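Local atomic coordinates of uncharacterized protein (Leptotrichia buccalis, PDB entry 3T8K), a protein that is of unknown function but folds into a stack of ankyrin-like helical hairpins, an architecture often used for binding other proteins. Residues 7-10 and 11-14; 41-44 and 45-49; 48-51 and 52-55; 154-157 and 158-161. All coordinates share one frame; numbering follows the deposited sequence.

Four short-range contacts mark helix ends along this ankyrin-type stack. Interaction 1 (7-14), interaction 3 (48-55) and interaction 4 (154-161) are helix starts, each with a side-chain N-cap; interaction 2 (41-49) is a helix end. Interactions 1 and 2 meet directly: Ser11 OG lies 2.5 Å from Asp44 OD2, probably hydrogen-bonded, and Ala14 CB packs on Val45 CG2. Interactions 2 and 3 share Asn48 and Asn49, and Asn48 ND2 also reaches back to Ala14 O. Interaction 4 stands apart across the chain's centre, its nearest atoms about 17 Å from interactions 2 and 3 and about 26 Å from interaction 1.

Interaction 1. Residues 7-10 and 11-14; sequences YRTV and SAAA
Val10 O takes the backbone N-H of Ala14 at 2.8 Å, the shortest of the three hydrogen bonds between residues 7-10 and 11-14, where a loop turns into helix 10-16. One residue earlier, Thr9 is the N-cap and serves two amides: its carbonyl O accepts from Ala13 N in a nearly straight bond (170°), and its OG1 accepts from Ala12 N at 3.2 Å. OG1 reaches Ala12 N because it sits in the crowded position between its own N and carbonyl carbon (chi1 65°), which faces it into the first turn. The Tyr7 ring lies over Ala13, with CA 4.0 Å from the ring centroid and 19° off the normal, a CH-pi contact displaced toward the rim. Ala13 CB approaches CG of the ring at 4.0 Å, while CD1 passes Ala12 CB. An alanine in place of Tyr7 would take the ring away from Ala13 CA and would probably open a gap toward Leu25 of helix 19-28. Glu6 and Leu16 of the second subunit pack on Thr9 and Ala12. The amides of Ala12, Ala13 and Ala14 are thus taken by Thr9 and Val10, and small alanines let an aromatic ring lie close to the backbone.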
ATOM      1  N   TYR A   7     -13.409  14.926  -8.293  1.00 26.65           N
ATOM      2  CA  TYR A   7     -12.961  15.014  -6.906  1.00 21.96           C
ATOM      3  C   TYR A   7     -13.730  16.094  -6.148  1.00 27.62           C
ATOM      4  O   TYR A   7     -13.822  17.236  -6.590  1.00 27.87           O
ATOM      5  CB  TYR A   7     -11.455  15.290  -6.853  1.00 22.88           C
ATOM      6  CG  TYR A   7     -10.658  14.333  -7.718  1.00 22.55           C
ATOM      7  CD1 TYR A   7     -10.543  12.999  -7.368  1.00 20.12           C
ATOM      8  CD2 TYR A   7     -10.053  14.757  -8.901  1.00 25.07           C
ATOM      9  CE1 TYR A   7      -9.818  12.103  -8.148  1.00 19.78           C
ATOM     10  CE2 TYR A   7      -9.323  13.861  -9.697  1.00 27.97           C
ATOM     11  CZ  TYR A   7      -9.220  12.538  -9.314  1.00 25.58           C
ATOM     12  OH  TYR A   7      -8.507  11.633 -10.075  1.00 29.53           O
ATOM     13  N   ARG A   8     -14.280  15.719  -5.001  1.00 20.59           N
ATOM     14  CA  ARG A   8     -15.084  16.637  -4.195  1.00 18.36           C
ATOM     15  C   ARG A   8     -14.215  17.407  -3.193  1.00 22.98           C
ATOM     16  O   ARG A   8     -14.583  18.487  -2.747  1.00 26.07           O
ATOM     17  CB  ARG A   8     -16.184  15.852  -3.480  1.00 24.37           C
ATOM     18  CG  ARG A   8     -16.870  16.590  -2.348  1.00 32.56           C
ATOM     19  CD  ARG A   8     -17.298  17.967  -2.790  1.00 36.50           C
ATOM     20  NE  ARG A   8     -18.485  17.964  -3.626  1.00 46.85           N
ATOM     21  CZ  ARG A   8     -18.782  18.943  -4.477  1.00 52.10           C
ATOM     22  NH1 ARG A   8     -17.952  19.974  -4.619  1.00 48.42           N
ATOM     23  NH2 ARG A   8     -19.894  18.884  -5.200  1.00 51.42           N
ATOM     24  N   THR A   9     -13.061  16.851  -2.838  1.00 25.63           N
ATOM     25  CA  THR A   9     -12.170  17.490  -1.867  1.00 17.93           C
ATOM     26  C   THR A   9     -10.726  17.506  -2.364  1.00 14.91           C
ATOM     27  O   THR A   9     -10.368  16.746  -3.266  1.00 17.67           O
ATOM     28  CB  THR A   9     -12.177  16.735  -0.529  1.00 24.09           C
ATOM     29  OG1 THR A   9     -11.630  15.428  -0.736  1.00 21.93           O
ATOM     30  CG2 THR A   9     -13.590  16.616   0.011  1.00 23.31           C
ATOM     31  N   VAL A  10      -9.897  18.369  -1.781  1.00 15.10           N
ATOM     32  CA  VAL A  10      -8.481  18.420  -2.158  1.00 18.42           C
ATOM     33  C   VAL A  10      -7.799  17.096  -1.821  1.00 20.51           C
ATOM     34  O   VAL A  10      -6.977  16.592  -2.590  1.00 17.32           O
ATOM     35  CB  VAL A  10      -7.737  19.580  -1.457  1.00 19.95           C
ATOM     36  CG1 VAL A  10      -6.262  19.626  -1.896  1.00 21.56           C
ATOM     37  CG2 VAL A  10      -8.409  20.897  -1.773  1.00 21.83           C
ATOM     38  N   SER A  11      -8.149  16.545  -0.663  1.00 19.07           N
ATOM     39  CA  SER A  11      -7.645  15.234  -0.234  1.00 22.64           C
ATOM     40  C   SER A  11      -7.811  14.143  -1.300  1.00 22.40           C
ATOM     41  O   SER A  11      -6.870  13.377  -1.571  1.00 19.39           O
ATOM     42  CB  SER A  11      -8.334  14.803   1.066  1.00 21.56           C
ATOM     43  OG  SER A  11      -7.962  13.471   1.420  1.00 30.05           O
ATOM     44  N   ALA A  12      -8.999  14.054  -1.894  1.00 21.08           N
ATOM     45  CA  ALA A  12      -9.245  13.058  -2.941  1.00 18.60           C
ATOM     46  C   ALA A  12      -8.390  13.311  -4.190  1.00 21.98           C
ATOM     47  O   ALA A  12      -7.803  12.379  -4.748  1.00 20.02           O
ATOM     48  CB  ALA A  12     -10.725  13.022  -3.303  1.00 19.00           C
ATOM     49  N   ALA A  13      -8.333  14.570  -4.626  1.00 17.01           N
ATOM     50  CA  ALA A  13      -7.532  14.947  -5.784  1.00 22.28           C
ATOM     51  C   ALA A  13      -6.066  14.630  -5.529  1.00 19.40           C
ATOM     52  O   ALA A  13      -5.356  14.157  -6.426  1.00 19.83           O
ATOM     53  CB  ALA A  13      -7.715  16.438  -6.097  1.00 19.08           C
ATOM     54  N   ALA A  14      -5.618  14.884  -4.299  1.00 20.52           N
ATOM     55  CA  ALA A  14      -4.212  14.715  -3.933  1.00 18.77           C
ATOM     56  C   ALA A  14      -3.794  13.258  -3.997  1.00 21.53           C
ATOM     57  O   ALA A  14      -2.649  12.944  -4.343  1.00 23.12           O
ATOM     58  CB  ALA A  14      -3.963  15.244  -2.543  1.00 19.27           C
TER

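Interaction 2. Residues 41-44 and 45-49; sequences ILYD and VLRNN
Tyr43 and Arg47 meet at a helix C-terminus, where helix 41-45 of the ankyrin-like stack runs out into a type I beta turn from Val45 to Asn48 that leads on to helix 51-63. Two i to i+4 bonds run here, Val45 N to Ile41 O and Leu46 N to Leu42 O, both 3.0 Å. On the side of the helix that carries Arg47, the guanidinium is presented face-on to the edge of the Tyr43 ring: CD2 stands 3.3 Å above the guanidinium plane, over its centre, and the two planes are 86° apart, so the ring meets the flat group almost at right angles. A bend in the arginine chain at chi3 (-77°) folds it back over the helix end, where NE also makes a weak bond to Tyr43 O. Asp44 lies alongside Arg47 with its carboxylate nearly coplanar with the guanidinium. They are placed as a salt bridge, though OD1 and NH2 are modelled too close for the detail to be trusted. The other carboxylate oxygen, OD2, is taken by Ser11 of helix 10-16. Val45 turns inward instead, its CG2 4.3 Å from Ile41 CG1, and it packs against Ile57 and Leu61 of helix 51-63. The turn is closed by Asn48 N bonding Val45 O; one residue earlier, Arg47 N donates to Asp44 O at 3.0 Å from well above the carbonyl plane.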
ATOM      1  N   ILE A  41      -2.737  16.622   4.895  1.00 25.29           N
ATOM      2  CA  ILE A  41      -2.893  16.389   3.464  1.00 20.03           C
ATOM      3  C   ILE A  41      -1.701  15.637   2.831  1.00 23.98           C
ATOM      4  O   ILE A  41      -1.893  14.806   1.946  1.00 23.00           O
ATOM      5  CB  ILE A  41      -3.160  17.734   2.715  1.00 23.49           C
ATOM      6  CG1 ILE A  41      -3.453  17.483   1.234  1.00 29.77           C
ATOM      7  CG2 ILE A  41      -1.964  18.679   2.872  1.00 24.13           C
ATOM      8  CD1 ILE A  41      -4.705  16.688   0.976  1.00 31.49           C
ATOM      9  N   LEU A  42      -0.481  15.916   3.284  1.00 24.30           N
ATOM     10  CA  LEU A  42       0.705  15.240   2.725  1.00 24.42           C
ATOM     11  C   LEU A  42       0.647  13.727   2.879  1.00 21.13           C
ATOM     12  O   LEU A  42       1.177  12.989   2.039  1.00 21.09           O
ATOM     13  CB  LEU A  42       2.000  15.778   3.333  1.00 24.62           C
ATOM     14  CG  LEU A  42       2.425  17.135   2.794  1.00 29.97           C
ATOM     15  CD1 LEU A  42       3.558  17.718   3.626  1.00 28.76           C
ATOM     16  CD2 LEU A  42       2.810  17.016   1.315  1.00 29.98           C
ATOM     17  N   TYR A  43       0.008  13.256   3.944  1.00 22.08           N
ATOM     18  CA  TYR A  43      -0.166  11.818   4.108  1.00 26.50           C
ATOM     19  C   TYR A  43      -0.967  11.233   2.939  1.00 30.38           C
ATOM     20  O   TYR A  43      -0.609  10.193   2.399  1.00 28.47           O
ATOM     21  CB  TYR A  43      -0.820  11.477   5.450  1.00 25.88           C
ATOM     22  CG  TYR A  43      -0.547  10.048   5.883  1.00 23.19           C
ATOM     23  CD1 TYR A  43       0.431   9.764   6.829  1.00 28.08           C
ATOM     24  CD2 TYR A  43      -1.245   8.992   5.327  1.00 27.45           C
ATOM     25  CE1 TYR A  43       0.698   8.451   7.218  1.00 30.10           C
ATOM     26  CE2 TYR A  43      -0.990   7.675   5.712  1.00 32.37           C
ATOM     27  CZ  TYR A  43      -0.018   7.414   6.653  1.00 32.85           C
ATOM     28  OH  TYR A  43       0.243   6.108   7.027  1.00 32.19           O
ATOM     29  N   ASP A  44      -2.043  11.913   2.540  1.00 25.26           N
ATOM     30  CA  ASP A  44      -2.831  11.499   1.374  1.00 22.49           C
ATOM     31  C   ASP A  44      -2.027  11.568   0.075  1.00 26.88           C
ATOM     32  O   ASP A  44      -2.072  10.652  -0.756  1.00 25.61           O
ATOM     33  CB  ASP A  44      -4.075  12.381   1.226  1.00 24.13           C
ATOM     34  CG  ASP A  44      -5.015  12.285   2.419  1.00 34.48           C
ATOM     35  OD1 ASP A  44      -4.989  11.260   3.128  1.00 40.48           O
ATOM     36  OD2 ASP A  44      -5.786  13.241   2.642  1.00 38.72           O
ATOM     37  N   VAL A  45      -1.299  12.665  -0.112  1.00 18.95           N
ATOM     38  CA  VAL A  45      -0.461  12.816  -1.295  1.00 20.39           C
ATOM     39  C   VAL A  45       0.500  11.638  -1.475  1.00 23.96           C
ATOM     40  O   VAL A  45       0.667  11.112  -2.577  1.00 20.76           O
ATOM     41  CB  VAL A  45       0.376  14.087  -1.213  1.00 20.94           C
ATOM     42  CG1 VAL A  45       1.278  14.212  -2.427  1.00 22.30           C
ATOM     43  CG2 VAL A  45      -0.545  15.312  -1.112  1.00 21.94           C
ATOM     44  N   LEU A  46       1.148  11.239  -0.391  1.00 24.13           N
ATOM     45  CA  LEU A  46       2.175  10.214  -0.480  1.00 23.53           C
ATOM     46  C   LEU A  46       1.595   8.872  -0.905  1.00 28.27           C
ATOM     47  O   LEU A  46       2.330   7.967  -1.324  1.00 28.11           O
ATOM     48  CB  LEU A  46       2.922  10.097   0.846  1.00 19.25           C
ATOM     49  CG  LEU A  46       3.765  11.341   1.115  1.00 24.47           C
ATOM     50  CD1 LEU A  46       4.213  11.392   2.570  1.00 23.65           C
ATOM     51  CD2 LEU A  46       4.949  11.409   0.157  1.00 25.76           C
ATOM     52  N   ARG A  47       0.277   8.753  -0.820  1.00 26.65           N
ATOM     53  CA  ARG A  47      -0.399   7.517  -1.189  1.00 26.99           C
ATOM     54  C   ARG A  47      -0.815   7.491  -2.652  1.00 29.85           C
ATOM     55  O   ARG A  47      -1.324   6.482  -3.151  1.00 28.17           O
ATOM     56  CB  ARG A  47      -1.583   7.254  -0.256  1.00 29.56           C
ATOM     57  CG  ARG A  47      -1.128   6.921   1.157  1.00 33.67           C
ATOM     58  CD  ARG A  47      -2.283   6.656   2.093  1.00 38.66           C
ATOM     59  NE  ARG A  47      -2.927   7.898   2.505  1.00 48.80           N
ATOM     60  CZ  ARG A  47      -3.895   7.977   3.415  1.00 55.72           C
ATOM     61  NH1 ARG A  47      -4.337   6.879   4.016  1.00 59.52           N
ATOM     62  NH2 ARG A  47      -4.420   9.156   3.725  1.00 51.06           N
ATOM     63  N   ASN A  48      -0.580   8.597  -3.350  1.00 21.19           N
ATOM     64  CA  ASN A  48      -0.811   8.643  -4.789  1.00 27.62           C
ATOM     65  C   ASN A  48       0.108   7.647  -5.515  1.00 25.57           C
ATOM     66  O   ASN A  48       1.339   7.741  -5.432  1.00 28.33           O
ATOM     67  CB  ASN A  48      -0.582  10.066  -5.305  1.00 29.35           C
ATOM     68  CG  ASN A  48      -1.259  10.329  -6.634  1.00 29.23           C
ATOM     69  OD1 ASN A  48      -1.169   9.527  -7.567  1.00 24.97           O
ATOM     70  ND2 ASN A  48      -1.940  11.475  -6.733  1.00 24.95           N
ATOM     71  N   ASN A  49      -0.499   6.701  -6.231  1.00 27.26           N
ATOM     72  CA  ASN A  49       0.248   5.722  -7.030  1.00 30.58           C
ATOM     73  C   ASN A  49       0.973   6.291  -8.257  1.00 34.96           C
ATOM     74  O   ASN A  49       1.742   5.583  -8.923  1.00 31.35           O
ATOM     75  CB  ASN A  49      -0.689   4.604  -7.489  1.00 41.27           C
ATOM     76  CG  ASN A  49      -1.260   3.810  -6.332  1.00 45.72           C
ATOM     77  OD1 ASN A  49      -0.542   3.453  -5.397  1.00 49.82           O
ATOM     78  ND2 ASN A  49      -2.561   3.536  -6.382  1.00 49.25           N
TER

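Interaction 3. Residues 48-51 and 52-55; sequences NNND and EARY
Asn50 turns its amide in over the first turn of helix 51-63, lying against the methyl of Ala53: CB and CG are both 3.6 Å from Ala53 CB. CG lies opposite the backbone N (chi1 -174°), which swings OD1 round to the start of the helix, where it accepts Ala53 N at 3.0 Å in a practically straight bond (178°). The donor stands about 59° out of the amide plane, so the oxygen is met from above. Asn48 comes at the same methyl from another direction, with ND2 3.9 Å from Ala53 CB. Its OD1 receives Asn50 N at 2.9 Å, closing an Asx turn just before the N-cap; two asparagines, two positions apart, thus shape the loop and then cap the helix that follows, within the ankyrin-like stack. The ND2 of Asn48 donates to the carbonyls of Ala14 and Gly17. Behind the cap, Arg54 N reaches Asn50 O at 2.7 Å. The Arg54 side chain bends at chi3 so that its guanidinium comes back alongside the turn, where a water accepts from NH2 and donates to Asp51 O, 2.9 Å from that oxygen. NH2 also bonds Thr93 OG1 of helix 90-102, while Glu52 points elsewhere and forms a salt bridge with Lys56.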
ATOM      1  N   ASN A  48      -0.580   8.597  -3.350  1.00 21.19           N
ATOM      2  CA  ASN A  48      -0.811   8.643  -4.789  1.00 27.62           C
ATOM      3  C   ASN A  48       0.108   7.647  -5.515  1.00 25.57           C
ATOM      4  O   ASN A  48       1.339   7.741  -5.432  1.00 28.33           O
ATOM      5  CB  ASN A  48      -0.582  10.066  -5.305  1.00 29.35           C
ATOM      6  CG  ASN A  48      -1.259  10.329  -6.634  1.00 29.23           C
ATOM      7  OD1 ASN A  48      -1.169   9.527  -7.567  1.00 24.97           O
ATOM      8  ND2 ASN A  48      -1.940  11.475  -6.733  1.00 24.95           N
ATOM      9  N   ASN A  49      -0.499   6.701  -6.231  1.00 27.26           N
ATOM     10  CA  ASN A  49       0.248   5.722  -7.030  1.00 30.58           C
ATOM     11  C   ASN A  49       0.973   6.291  -8.257  1.00 34.96           C
ATOM     12  O   ASN A  49       1.742   5.583  -8.923  1.00 31.35           O
ATOM     13  CB  ASN A  49      -0.689   4.604  -7.489  1.00 41.27           C
ATOM     14  CG  ASN A  49      -1.260   3.810  -6.332  1.00 45.72           C
ATOM     15  OD1 ASN A  49      -0.542   3.453  -5.397  1.00 49.82           O
ATOM     16  ND2 ASN A  49      -2.561   3.536  -6.382  1.00 49.25           N
ATOM     17  N   ASN A  50       0.701   7.555  -8.570  1.00 31.75           N
ATOM     18  CA  ASN A  50       1.333   8.244  -9.685  1.00 30.87           C
ATOM     19  C   ASN A  50       2.591   8.950  -9.170  1.00 30.99           C
ATOM     20  O   ASN A  50       2.491   9.917  -8.418  1.00 28.64           O
ATOM     21  CB  ASN A  50       0.341   9.257 -10.289  1.00 32.82           C
ATOM     22  CG  ASN A  50       0.864   9.931 -11.556  1.00 42.74           C
ATOM     23  OD1 ASN A  50       2.033  10.288 -11.655  1.00 33.26           O
ATOM     24  ND2 ASN A  50      -0.025  10.130 -12.522  1.00 55.00           N
ATOM     25  N   ASP A  51       3.768   8.451  -9.555  1.00 35.01           N
ATOM     26  CA  ASP A  51       5.033   8.978  -9.034  1.00 33.64           C
ATOM     27  C   ASP A  51       5.204  10.458  -9.338  1.00 28.78           C
ATOM     28  O   ASP A  51       5.624  11.235  -8.480  1.00 28.95           O
ATOM     29  CB  ASP A  51       6.237   8.224  -9.620  1.00 34.18           C
ATOM     30  CG  ASP A  51       6.410   6.830  -9.036  1.00 39.17           C
ATOM     31  OD1 ASP A  51       5.851   6.554  -7.953  1.00 36.99           O
ATOM     32  OD2 ASP A  51       7.125   6.016  -9.665  1.00 45.76           O
ATOM     33  N   GLU A  52       4.918  10.833 -10.578  1.00 30.31           N
ATOM     34  CA  GLU A  52       5.047  12.223 -11.010  1.00 40.28           C
ATOM     35  C   GLU A  52       4.090  13.130 -10.233  1.00 37.65           C
ATOM     36  O   GLU A  52       4.485  14.184  -9.732  1.00 37.59           O
ATOM     37  CB  GLU A  52       4.790  12.341 -12.511  1.00 45.34           C
ATOM     38  CG  GLU A  52       4.951  13.753 -13.045  1.00 56.35           C
ATOM     39  CD  GLU A  52       4.491  13.887 -14.482  1.00 68.25           C
ATOM     40  OE1 GLU A  52       4.015  12.883 -15.055  1.00 71.49           O
ATOM     41  OE2 GLU A  52       4.598  15.000 -15.039  1.00 74.40           O
ATOM     42  N   ALA A  53       2.833  12.708 -10.134  1.00 25.87           N
ATOM     43  CA  ALA A  53       1.855  13.427  -9.325  1.00 26.15           C
ATOM     44  C   ALA A  53       2.296  13.491  -7.860  1.00 27.75           C
ATOM     45  O   ALA A  53       2.277  14.555  -7.253  1.00 28.49           O
ATOM     46  CB  ALA A  53       0.481  12.777  -9.450  1.00 24.26           C
ATOM     47  N   ARG A  54       2.715  12.355  -7.299  1.00 28.85           N
ATOM     48  CA  ARG A  54       3.117  12.307  -5.895  1.00 22.44           C
ATOM     49  C   ARG A  54       4.197  13.333  -5.592  1.00 28.52           C
ATOM     50  O   ARG A  54       4.160  14.016  -4.568  1.00 26.08           O
ATOM     51  CB  ARG A  54       3.642  10.912  -5.523  1.00 23.31           C
ATOM     52  CG  ARG A  54       3.865  10.728  -4.033  1.00 27.38           C
ATOM     53  CD  ARG A  54       4.779   9.520  -3.715  1.00 30.12           C
ATOM     54  NE  ARG A  54       6.129   9.719  -4.251  1.00 37.52           N
ATOM     55  CZ  ARG A  54       7.218   9.073  -3.830  1.00 37.28           C
ATOM     56  NH1 ARG A  54       7.134   8.176  -2.857  1.00 42.35           N
ATOM     57  NH2 ARG A  54       8.395   9.329  -4.380  1.00 31.64           N
ATOM     58  N   TYR A  55       5.189  13.404  -6.472  1.00 28.28           N
ATOM     59  CA  TYR A  55       6.305  14.313  -6.280  1.00 31.68           C
ATOM     60  C   TYR A  55       5.900  15.774  -6.498  1.00 30.20           C
ATOM     61  O   TYR A  55       6.147  16.616  -5.637  1.00 28.37           O
ATOM     62  CB  TYR A  55       7.473  13.928  -7.195  1.00 33.94           C
ATOM     63  CG  TYR A  55       8.688  14.814  -7.041  1.00 41.98           C
ATOM     64  CD1 TYR A  55       9.627  14.570  -6.045  1.00 45.83           C
ATOM     65  CD2 TYR A  55       8.899  15.892  -7.894  1.00 44.13           C
ATOM     66  CE1 TYR A  55      10.742  15.377  -5.899  1.00 50.53           C
ATOM     67  CE2 TYR A  55      10.014  16.704  -7.757  1.00 51.79           C
ATOM     68  CZ  TYR A  55      10.930  16.442  -6.757  1.00 55.58           C
ATOM     69  OH  TYR A  55      12.042  17.243  -6.615  1.00 60.70           O
TER
HETATM   70  O   HOH W   1       7.689  10.348  -6.627  1.00 41.55           O

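Interaction 4. Residues 154-157 and 158-161; sequences GLTA and LEFV
A capping box formed by Thr156 and Glu159 opens helix 157-162, in a Gly-Leu-Thr-Ala-Leu sequence that recalls the Gly-x-Thr-Pro-Leu signature of ankyrin repeats. The two residues exchange bonds: Glu159 N donates to Thr156 OG1 at 3.1 Å, and Thr156 N donates to Glu159 OE2 at 2.9 Å and 170°. OE2 is reached from above the carboxylate plane, about 49° out of it. The glutamate gets there by starting beside its own backbone N and then running out extended, across the threonine side chain. Put an alanine in place of Glu159, and Thr156 N would probably be left without its acceptor, the capping box reduced to the bond from the helix amide to OG1. The Leu155 side chain runs antiparallel to that of Glu159, CD1 lying 3.6 Å from Glu159 CB. Its backbone N is held by Asp151 OD1. Beyond the box, Thr156 O takes Phe160 N in the first helical turn. The Phe160 ring makes a cation-pi contact with Lys120 and packs on Cys164 of the second subunit, while Leu158 faces helix 167-180. The other methyl of Leu155, CD2, rests against Phe160 CB at 3.9 Å.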
ATOM      1  N   GLY A 154       8.698 -10.358  17.009  1.00 41.09           N
ATOM      2  CA  GLY A 154       9.977 -10.753  17.574  1.00 43.31           C
ATOM      3  C   GLY A 154      11.181 -10.556  16.671  1.00 42.56           C
ATOM      4  O   GLY A 154      12.264 -11.058  16.951  1.00 44.03           O
ATOM      5  N   LEU A 155      10.995  -9.813  15.589  1.00 36.50           N
ATOM      6  CA  LEU A 155      12.055  -9.591  14.618  1.00 35.39           C
ATOM      7  C   LEU A 155      12.532  -8.142  14.682  1.00 30.32           C
ATOM      8  O   LEU A 155      11.720  -7.218  14.628  1.00 30.43           O
ATOM      9  CB  LEU A 155      11.529  -9.900  13.212  1.00 37.50           C
ATOM     10  CG  LEU A 155      12.521  -9.942  12.049  1.00 40.18           C
ATOM     11  CD1 LEU A 155      13.336 -11.229  12.104  1.00 44.28           C
ATOM     12  CD2 LEU A 155      11.790  -9.819  10.725  1.00 40.07           C
ATOM     13  N   THR A 156      13.841  -7.935  14.797  1.00 30.53           N
ATOM     14  CA  THR A 156      14.385  -6.574  14.757  1.00 29.24           C
ATOM     15  C   THR A 156      14.646  -6.140  13.319  1.00 28.96           C
ATOM     16  O   THR A 156      14.626  -6.959  12.397  1.00 29.79           O
ATOM     17  CB  THR A 156      15.727  -6.453  15.542  1.00 32.45           C
ATOM     18  OG1 THR A 156      16.737  -7.246  14.908  1.00 32.06           O
ATOM     19  CG2 THR A 156      15.562  -6.906  16.983  1.00 35.28           C
ATOM     20  N   ALA A 157      14.916  -4.853  13.124  1.00 26.77           N
ATOM     21  CA  ALA A 157      15.232  -4.357  11.796  1.00 26.43           C
ATOM     22  C   ALA A 157      16.518  -5.000  11.281  1.00 24.12           C
ATOM     23  O   ALA A 157      16.620  -5.351  10.106  1.00 30.51           O
ATOM     24  CB  ALA A 157      15.347  -2.829  11.802  1.00 28.92           C
ATOM     25  N   LEU A 158      17.507  -5.152  12.159  1.00 24.05           N
ATOM     26  CA  LEU A 158      18.762  -5.766  11.749  1.00 29.30           C
ATOM     27  C   LEU A 158      18.503  -7.192  11.257  1.00 30.87           C
ATOM     28  O   LEU A 158      18.963  -7.588  10.187  1.00 28.35           O
ATOM     29  CB  LEU A 158      19.781  -5.764  12.897  1.00 25.81           C
ATOM     30  CG  LEU A 158      21.120  -6.452  12.582  1.00 33.83           C
ATOM     31  CD1 LEU A 158      21.899  -5.693  11.516  1.00 27.76           C
ATOM     32  CD2 LEU A 158      21.973  -6.634  13.832  1.00 36.29           C
ATOM     33  N   GLU A 159      17.748  -7.954  12.041  1.00 32.25           N
ATOM     34  CA  GLU A 159      17.438  -9.332  11.680  1.00 36.16           C
ATOM     35  C   GLU A 159      16.776  -9.446  10.301  1.00 38.07           C
ATOM     36  O   GLU A 159      17.081 -10.367   9.539  1.00 38.61           O
ATOM     37  CB  GLU A 159      16.604  -9.993  12.785  1.00 36.88           C
ATOM     38  CG  GLU A 159      17.434 -10.305  14.038  1.00 45.93           C
ATOM     39  CD  GLU A 159      16.609 -10.456  15.318  1.00 53.77           C
ATOM     40  OE1 GLU A 159      17.228 -10.685  16.383  1.00 56.45           O
ATOM     41  OE2 GLU A 159      15.359 -10.346  15.270  1.00 46.81           O
ATOM     42  N   PHE A 160      15.893  -8.499   9.981  1.00 31.48           N
ATOM     43  CA  PHE A 160      15.204  -8.461   8.688  1.00 28.49           C
ATOM     44  C   PHE A 160      16.163  -8.207   7.533  1.00 35.71           C
ATOM     45  O   PHE A 160      16.107  -8.872   6.500  1.00 35.60           O
ATOM     46  CB  PHE A 160      14.115  -7.371   8.692  1.00 25.10           C
ATOM     47  CG  PHE A 160      13.387  -7.213   7.375  1.00 24.92           C
ATOM     48  CD1 PHE A 160      12.549  -8.211   6.897  1.00 29.42           C
ATOM     49  CD2 PHE A 160      13.509  -6.039   6.636  1.00 31.60           C
ATOM     50  CE1 PHE A 160      11.867  -8.057   5.689  1.00 29.57           C
ATOM     51  CE2 PHE A 160      12.835  -5.873   5.437  1.00 27.60           C
ATOM     52  CZ  PHE A 160      12.004  -6.876   4.956  1.00 23.89           C
ATOM     53  N   VAL A 161      17.030  -7.217   7.702  1.00 32.99           N
ATOM     54  CA  VAL A 161      17.952  -6.845   6.643  1.00 30.07           C
ATOM     55  C   VAL A 161      18.950  -7.973   6.380  1.00 32.03           C
ATOM     56  O   VAL A 161      19.330  -8.222   5.234  1.00 35.35           O
ATOM     57  CB  VAL A 161      18.671  -5.518   6.974  1.00 33.07           C
ATOM     58  CG1 VAL A 161      19.756  -5.219   5.949  1.00 36.34           C
ATOM     59  CG2 VAL A 161      17.646  -4.376   7.038  1.00 31.23           C
TER